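PDZ domain protein (Parabacteroides distasonis, PDB 4L8N) is of unknown function but combines N- and C-terminal PDZ domains with a DUF4136 domain and binds magnesium. Local coordinates at residues I83-L86 with S90-V93; N26-I31 with P58-S63; Y114-L119 with N382-C387. One frame throughout, in Å; residues are numbered along the deposited sequence.

Contact 1 (I83-L86 with S90-V93); sequences ISNL and SKQV
Lys91 is bonded to Ile83 through the backbone, and its side chain passes beside it, where strands 78-84 and 91-101 pair as an antiparallel beta hairpin, two neighbouring strands in the six-stranded sheet of the N-terminal PDZ domain. The one clear hydrogen bond between the segments runs from Ile83 N to Lys91 O (2.8 Å). The lysine side chain starts at CB, which sits 3.7 Å from Ile83 O. With CG anti to the backbone N (chi1 173°), the chain leaves the sheet at a slant, past Ile83 and toward the Asn85 side of the hairpin, and CD passes 4.5 Å from Ile83 CB, a loose apolar approach. A bend at chi3 follows, and NZ comes within 4.1 Å of Asn85 ND2. Both are donor groups, so this is proximity only. The amide of Asn85 is engaged elsewhere: ND2 donates to Asp49 OD1, while OD1 accepts from the backbone N of Ser87 and of Ser88 and so ties the side chain into the hairpin turn. Backbone carbon also takes part, since Ser90 CA directs a CA-H...O contact at Ile83 O (3.5 Å). On the same face as the lysine, the buried pair Ile83 and Val93 meet, CG1 to CG2 at 4.1 Å.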
loop_
_atom_site.group_PDB
_atom_site.type_symbol
_atom_site.label_atom_id
_atom_site.label_comp_id
_atom_site.label_asym_id
_atom_site.label_seq_id
_atom_site.Cartn_x
_atom_site.Cartn_y
_atom_site.Cartn_z
ATOM N N ILE A 83 7.765 0.627 36.650
ATOM C CA ILE A 83 7.804 0.350 35.229
ATOM C C ILE A 83 7.360 -1.072 34.906
ATOM O O ILE A 83 7.573 -1.988 35.692
ATOM C CB ILE A 83 9.246 0.613 34.676
ATOM C CG1 ILE A 83 9.710 2.100 34.808
ATOM C CG2 ILE A 83 9.429 0.092 33.247
ATOM C CD1 ILE A 83 8.869 3.215 34.072
ATOM N N SER A 84 6.780 -1.244 33.710
ATOM C CA SER A 84 6.496 -2.529 33.108
ATOM C C SER A 84 6.972 -2.502 31.637
ATOM O O SER A 84 6.926 -1.465 30.957
ATOM C CB SER A 84 5.028 -2.928 33.240
ATOM O OG SER A 84 4.175 -2.372 32.255
ATOM N N ASN A 85 7.475 -3.648 31.184
ATOM C CA ASN A 85 7.927 -3.902 29.820
ATOM C C ASN A 85 7.848 -5.416 29.538
ATOM O O ASN A 85 7.215 -6.160 30.298
ATOM C CB ASN A 85 9.337 -3.353 29.605
ATOM C CG ASN A 85 10.345 -3.842 30.591
ATOM O OD1 ASN A 85 10.321 -4.988 31.021
ATOM N ND2 ASN A 85 11.224 -2.963 31.011
ATOM N N LEU A 86 8.496 -5.870 28.465
ATOM C CA LEU A 86 8.497 -7.273 28.049
ATOM C C LEU A 86 9.477 -8.135 28.881
ATOM O O LEU A 86 9.339 -9.357 28.891
ATOM C CB LEU A 86 8.791 -7.373 26.541
ATOM C CG LEU A 86 7.783 -6.660 25.597
ATOM C CD1 LEU A 86 8.246 -6.750 24.137
ATOM C CD2 LEU A 86 6.387 -7.242 25.732
ATOM N N SER A 90 6.667 -5.859 36.595
ATOM C CA SER A 90 6.832 -4.797 37.584
ATOM C C SER A 90 8.297 -4.614 37.918
ATOM O O SER A 90 9.052 -5.592 37.927
ATOM C CB SER A 90 6.023 -5.059 38.847
ATOM O OG SER A 90 5.854 -3.835 39.540
ATOM N N LYS A 91 8.698 -3.350 38.163
ATOM C CA LYS A 91 10.080 -2.941 38.435
ATOM C C LYS A 91 10.103 -1.537 39.057
ATOM O O LYS A 91 9.386 -0.640 38.602
ATOM C CB LYS A 91 10.871 -2.983 37.110
ATOM C CG LYS A 91 12.289 -2.446 37.076
ATOM C CD LYS A 91 12.616 -2.168 35.603
ATOM C CE LYS A 91 14.070 -2.336 35.238
ATOM N NZ LYS A 91 14.228 -2.689 33.799
ATOM N N GLN A 92 10.904 -1.358 40.117
ATOM C CA GLN A 92 11.063 -0.050 40.749
ATOM C C GLN A 92 12.285 0.639 40.164
ATOM O O GLN A 92 13.350 0.030 40.093
ATOM C CB GLN A 92 11.162 -0.162 42.277
ATOM C CG GLN A 92 9.861 -0.601 42.963
ATOM C CD GLN A 92 8.707 0.353 42.743
ATOM O OE1 GLN A 92 7.865 0.140 41.858
ATOM N NE2 GLN A 92 8.625 1.405 43.557
ATOM N N VAL A 93 12.123 1.873 39.670
ATOM C CA VAL A 93 13.245 2.615 39.091
ATOM C C VAL A 93 13.282 4.036 39.682
ATOM O O VAL A 93 12.318 4.789 39.500
ATOM C CB VAL A 93 13.242 2.666 37.531
ATOM C CG1 VAL A 93 14.488 3.380 37.013
ATOM C CG2 VAL A 93 13.122 1.281 36.893
#

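Contact 2 (N26-I31 with P58-S63); sequences NNKPVI and PVTEVS
Val59 pushes one methyl, CG2, into the angle between Lys28 and Pro29. It lies 3.6 Å from Lys28 CG and 3.9 Å from Pro29 CD; the other methyl, CG1, keeps 4.0 Å from the same Pro29 CD, so the proline carbon faces both branches of the valine. Proline and valine reach toward each other, and chi1 of Val59 (-60°), which sets CG2 between backbone N and carbonyl carbon, turns that methyl to the touch. The side chain of Lys28 crosses that of Val59 at about a right angle and, being extended beyond CG (chi2 175°, chi3 -177°), passes on to Thr60. There Lys28 CE rests 4.0 Å from Thr60 CG2, the two side chains lying alongside and pointing the same way. Only carbon atoms make these touches. The join falls within the N-terminal PDZ domain, whose sheet curls into a partly closed beta barrel: strand 29-34 bonds through Pro29 to Ile51 of strand 50-54, and Val59 follows the adjoining strand 57-58. Val59 and Thr60 stand on a tight bend, spanned by a weak hydrogen bond from Glu61 N to Pro58 O (3.2 Å). Farther out, the lysine's ammonium forms a salt bridge with Glu52 OE1, which fixes the end of the aliphatic chain packed against the loop. The proline ring also touches Tyr16 of strand 8-18 and Ile51.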
loop_
_atom_site.group_PDB
_atom_site.type_symbol
_atom_site.label_atom_id
_atom_site.label_comp_id
_atom_site.label_asym_id
_atom_site.label_seq_id
_atom_site.Cartn_x
_atom_site.Cartn_y
_atom_site.Cartn_z
ATOM N N ASN A 26 -2.125 0.984 27.525
ATOM C CA ASN A 26 -3.251 1.844 27.168
ATOM C C ASN A 26 -3.533 2.913 28.245
ATOM O O ASN A 26 -3.612 2.603 29.443
ATOM C CB ASN A 26 -4.503 1.014 26.902
ATOM C CG ASN A 26 -5.547 1.727 26.073
ATOM O OD1 ASN A 26 -5.276 2.736 25.409
ATOM N ND2 ASN A 26 -6.765 1.193 26.055
ATOM N N ASN A 27 -3.632 4.183 27.789
ATOM C CA ASN A 27 -3.905 5.399 28.572
ATOM C C ASN A 27 -2.920 5.543 29.763
ATOM O O ASN A 27 -3.270 6.025 30.853
ATOM C CB ASN A 27 -5.394 5.471 29.007
ATOM C CG ASN A 27 -6.347 5.515 27.825
ATOM O OD1 ASN A 27 -6.226 6.358 26.915
ATOM N ND2 ASN A 27 -7.283 4.570 27.777
ATOM N N LYS A 28 -1.657 5.159 29.500
ATOM C CA LYS A 28 -0.524 5.226 30.432
ATOM C C LYS A 28 0.653 5.850 29.708
ATOM O O LYS A 28 0.683 5.746 28.481
ATOM C CB LYS A 28 -0.147 3.816 30.938
ATOM C CG LYS A 28 -1.226 3.116 31.748
ATOM C CD LYS A 28 -0.803 1.708 32.072
ATOM C CE LYS A 28 -1.864 0.942 32.809
ATOM N NZ LYS A 28 -1.552 -0.510 32.834
ATOM N N PRO A 29 1.648 6.479 30.381
ATOM C CA PRO A 29 2.808 6.989 29.629
ATOM C C PRO A 29 3.689 5.844 29.106
ATOM O O PRO A 29 3.974 4.899 29.842
ATOM C CB PRO A 29 3.559 7.862 30.652
ATOM C CG PRO A 29 2.709 7.899 31.879
ATOM C CD PRO A 29 1.812 6.708 31.832
ATOM N N VAL A 30 4.076 5.907 27.821
ATOM C CA VAL A 30 4.947 4.942 27.142
ATOM C C VAL A 30 6.149 5.730 26.650
ATOM O O VAL A 30 5.978 6.692 25.896
ATOM C CB VAL A 30 4.253 4.136 25.983
ATOM C CG1 VAL A 30 5.276 3.379 25.127
ATOM C CG2 VAL A 30 3.198 3.175 26.525
ATOM N N ILE A 31 7.354 5.311 27.061
ATOM C CA ILE A 31 8.615 5.958 26.713
ATOM C C ILE A 31 8.943 5.729 25.245
ATOM O O ILE A 31 9.028 4.584 24.818
ATOM C CB ILE A 31 9.757 5.439 27.630
ATOM C CG1 ILE A 31 9.356 5.335 29.115
ATOM C CG2 ILE A 31 11.077 6.138 27.376
ATOM C CD1 ILE A 31 9.227 6.510 29.873
ATOM N N PRO A 58 -0.642 4.954 41.146
ATOM C CA PRO A 58 -0.906 4.440 39.785
ATOM C C PRO A 58 -1.412 5.544 38.850
ATOM O O PRO A 58 -2.208 6.396 39.261
ATOM C CB PRO A 58 -1.970 3.363 40.016
ATOM C CG PRO A 58 -1.854 3.009 41.453
ATOM C CD PRO A 58 -1.529 4.300 42.125
ATOM N N VAL A 59 -0.922 5.536 37.597
ATOM C CA VAL A 59 -1.198 6.561 36.581
ATOM C C VAL A 59 -2.668 6.555 36.130
ATOM O O VAL A 59 -3.129 7.539 35.540
ATOM C CB VAL A 59 -0.229 6.468 35.376
ATOM C CG1 VAL A 59 1.217 6.662 35.824
ATOM C CG2 VAL A 59 -0.401 5.157 34.609
ATOM N N THR A 60 -3.393 5.463 36.422
ATOM C CA THR A 60 -4.807 5.318 36.087
ATOM C C THR A 60 -5.657 6.168 37.061
ATOM O O THR A 60 -6.614 6.820 36.635
ATOM C CB THR A 60 -5.232 3.824 36.100
ATOM O OG1 THR A 60 -5.077 3.268 37.409
ATOM C CG2 THR A 60 -4.477 2.980 35.085
ATOM N N GLU A 61 -5.264 6.185 38.359
ATOM C CA GLU A 61 -5.922 6.872 39.481
ATOM C C GLU A 61 -5.648 8.400 39.512
ATOM O O GLU A 61 -5.881 9.047 40.537
ATOM C CB GLU A 61 -5.454 6.236 40.807
ATOM C CG GLU A 61 -5.779 4.753 40.936
ATOM C CD GLU A 61 -5.291 4.036 42.185
ATOM O OE1 GLU A 61 -4.864 4.710 43.154
ATOM O OE2 GLU A 61 -5.362 2.784 42.198
ATOM N N VAL A 62 -5.184 8.969 38.389
ATOM C CA VAL A 62 -4.827 10.382 38.234
ATOM C C VAL A 62 -5.148 10.822 36.789
ATOM O O VAL A 62 -5.063 10.005 35.873
ATOM C CB VAL A 62 -3.324 10.550 38.612
ATOM C CG1 VAL A 62 -2.569 11.516 37.695
ATOM C CG2 VAL A 62 -3.161 10.934 40.079
ATOM N N SER A 63 -5.516 12.103 36.596
ATOM C CA SER A 63 -5.839 12.657 35.279
ATOM C C SER A 63 -4.601 12.750 34.364
ATOM O O SER A 63 -3.487 12.983 34.835
ATOM C CB SER A 63 -6.479 14.036 35.422
ATOM O OG SER A 63 -6.739 14.643 34.165
#

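Contact 3 (Y114-L119 with N382-C387); sequences YAMYSL and NGFKYC
A Met-aromatic contact joins the short 3-10 turn that follows helix 107-113 to the loop between helices 354-367 and 395-402. Met116, present as selenomethionine, places SE 5.4 Å from the centroid of the Phe384 ring and 56° off the ring normal, an oblique approach. The terminal methyl does the closest touching: CE is 3.7 Å from Phe384 CE2 and 3.8 Å from CD2, so the methyl sits by the CD2-CE2 bond, oblique to the ring. A bend at chi3 (-143°) brings CE to these two carbons. Phe384 in turn has CG anti to its own backbone N (chi1 -176°), which extends the ring toward the methionine; over the centre of one ring face lies the backbone N of Tyr386, 3.9 Å above the plane. A second, separate touch is made by Leu119, whose CD1 packs 3.8 Å from Cys387 CB and nearly as close to the CA of that cysteine. No hydrogen bond crosses between the segments. The turn itself is held by backbone bonds Tyr117 N to Tyr114 O (3.1 Å) and Ser118 N to Ala115 O (2.9 Å). Around this join, Tyr361 of helix 354-367 hydrogen-bonds through OH to Met116 N, and Arg372 NH2 to Met116 O. Tyr117 turns to the same helix, meeting the rings of Tyr361 and Phe364 edge to face, while beyond Leu119 the chain enters strand 123-135.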
loop_
_atom_site.group_PDB
_atom_site.type_symbol
_atom_site.label_atom_id
_atom_site.label_comp_id
_atom_site.label_asym_id
_atom_site.label_seq_id
_atom_site.Cartn_x
_atom_site.Cartn_y
_atom_site.Cartn_z
ATOM N N TYR A 114 26.515 25.233 16.077
ATOM C CA TYR A 114 27.661 25.312 15.165
ATOM C C TYR A 114 27.825 24.001 14.327
ATOM O O TYR A 114 28.931 23.689 13.884
ATOM C CB TYR A 114 28.938 25.596 15.972
ATOM C CG TYR A 114 29.118 27.026 16.439
ATOM C CD1 TYR A 114 29.705 27.979 15.613
ATOM C CD2 TYR A 114 28.823 27.394 17.747
ATOM C CE1 TYR A 114 29.939 29.277 16.057
ATOM C CE2 TYR A 114 29.027 28.696 18.197
ATOM C CZ TYR A 114 29.591 29.636 17.350
ATOM O OH TYR A 114 29.817 30.918 17.786
ATOM N N ALA A 115 26.721 23.280 14.056
ATOM C CA ALA A 115 26.708 21.989 13.344
ATOM C C ALA A 115 27.303 22.035 11.924
ATOM O O ALA A 115 27.798 21.019 11.426
ATOM C CB ALA A 115 25.291 21.448 13.274
HETATM N N MSE A 116 27.294 23.194 11.280
HETATM C CA MSE A 116 27.794 23.233 9.935
HETATM C C MSE A 116 29.313 23.236 9.872
HETATM O O MSE A 116 29.867 23.035 8.795
HETATM C CB MSE A 116 27.134 24.326 9.135
HETATM C CG MSE A 116 25.780 23.838 8.625
HETATM SE SE MSE A 116 24.802 25.234 7.804
HETATM C CE MSE A 116 22.937 24.711 8.440
ATOM N N TYR A 117 29.985 23.261 11.028
ATOM C CA TYR A 117 31.414 23.012 11.064
ATOM C C TYR A 117 31.629 21.532 10.712
ATOM O O TYR A 117 32.628 21.169 10.080
ATOM C CB TYR A 117 31.977 23.267 12.475
ATOM C CG TYR A 117 32.212 24.694 12.922
ATOM C CD1 TYR A 117 32.696 25.654 12.036
ATOM C CD2 TYR A 117 32.128 25.041 14.266
ATOM C CE1 TYR A 117 32.999 26.949 12.464
ATOM C CE2 TYR A 117 32.443 26.324 14.707
ATOM C CZ TYR A 117 32.859 27.282 13.800
ATOM O OH TYR A 117 33.126 28.556 14.236
ATOM N N SER A 118 30.662 20.670 11.163
ATOM C CA SER A 118 30.742 19.230 10.994
ATOM C C SER A 118 29.391 18.547 10.764
ATOM O O SER A 118 28.925 17.816 11.645
ATOM C CB SER A 118 31.419 18.621 12.212
ATOM O OG SER A 118 31.801 17.291 11.925
ATOM N N LEU A 119 28.791 18.720 9.554
ATOM C CA LEU A 119 27.513 18.078 9.195
ATOM C C LEU A 119 27.654 16.563 9.151
ATOM O O LEU A 119 26.687 15.847 9.379
ATOM C CB LEU A 119 26.961 18.572 7.855
ATOM C CG LEU A 119 26.215 19.895 7.849
ATOM C CD1 LEU A 119 25.589 20.140 6.488
ATOM C CD2 LEU A 119 25.115 19.932 8.896
ATOM N N ASN A 382 14.808 19.471 9.780
ATOM C CA ASN A 382 14.204 20.781 9.997
ATOM C C ASN A 382 13.898 21.522 8.657
ATOM O O ASN A 382 13.540 22.701 8.683
ATOM C CB ASN A 382 15.020 21.652 10.975
ATOM C CG ASN A 382 16.511 21.630 10.806
ATOM O OD1 ASN A 382 17.096 22.498 10.138
ATOM N ND2 ASN A 382 17.163 20.683 11.477
ATOM N N GLY A 383 13.939 20.800 7.531
ATOM C CA GLY A 383 13.587 21.318 6.212
ATOM C C GLY A 383 14.635 22.066 5.409
ATOM O O GLY A 383 14.314 22.542 4.317
ATOM N N PHE A 384 15.886 22.201 5.925
ATOM C CA PHE A 384 16.993 22.875 5.225
ATOM C C PHE A 384 17.407 22.009 4.040
ATOM O O PHE A 384 17.744 20.844 4.218
ATOM C CB PHE A 384 18.176 23.191 6.160
ATOM C CG PHE A 384 19.289 23.969 5.490
ATOM C CD1 PHE A 384 19.011 25.097 4.716
ATOM C CD2 PHE A 384 20.621 23.591 5.647
ATOM C CE1 PHE A 384 20.044 25.808 4.085
ATOM C CE2 PHE A 384 21.652 24.309 5.016
ATOM C CZ PHE A 384 21.357 25.416 4.250
ATOM N N LYS A 385 17.307 22.573 2.826
ATOM C CA LYS A 385 17.495 21.904 1.533
ATOM C C LYS A 385 18.948 21.744 1.074
ATOM O O LYS A 385 19.206 20.903 0.204
ATOM C CB LYS A 385 16.742 22.694 0.434
ATOM C CG LYS A 385 15.222 22.475 0.378
ATOM C CD LYS A 385 14.467 23.695 -0.192
ATOM C CE LYS A 385 14.661 23.907 -1.681
ATOM N NZ LYS A 385 13.962 25.124 -2.197
ATOM N N TYR A 386 19.881 22.536 1.608
ATOM C CA TYR A 386 21.221 22.538 1.036
ATOM C C TYR A 386 22.329 22.024 1.951
ATOM O O TYR A 386 23.466 22.499 1.861
ATOM C CB TYR A 386 21.539 23.959 0.518
ATOM C CG TYR A 386 20.409 24.538 -0.318
ATOM C CD1 TYR A 386 19.961 23.889 -1.472
ATOM C CD2 TYR A 386 19.738 25.688 0.084
ATOM C CE1 TYR A 386 18.886 24.383 -2.211
ATOM C CE2 TYR A 386 18.682 26.211 -0.667
ATOM C CZ TYR A 386 18.262 25.558 -1.817
ATOM O OH TYR A 386 17.218 26.076 -2.554
ATOM N N CYS A 387 22.029 20.979 2.746
ATOM C CA CYS A 387 23.025 20.330 3.593
ATOM C C CYS A 387 24.030 19.568 2.729
ATOM O O CYS A 387 23.644 18.789 1.867
ATOM C CB CYS A 387 22.363 19.405 4.605
ATOM S SG CYS A 387 21.214 20.231 5.724
#

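How the contacts relate
Contacts 1 and 2 belong to the N-terminal PDZ domain and share one sheet: their centres are 14 Å apart without touching. Contact 1 pairs neighbouring strands through the backbone, whereas contact 2 joins the start of strand 29-34 to a loop through aliphatic carbon alone. Glu52 links them chemically, one carboxylate oxygen taking Lys28 of contact 2 and the other Ser84 of contact 1. Contact 3 lies on the opposite side of the chain's centre, its centre about 39 Å from that of contact 1, and joins two loops far apart in sequence through selenium, aromatic and aliphatic groups. All three mix buried and more accessible residues, so none is purely core or purely surface.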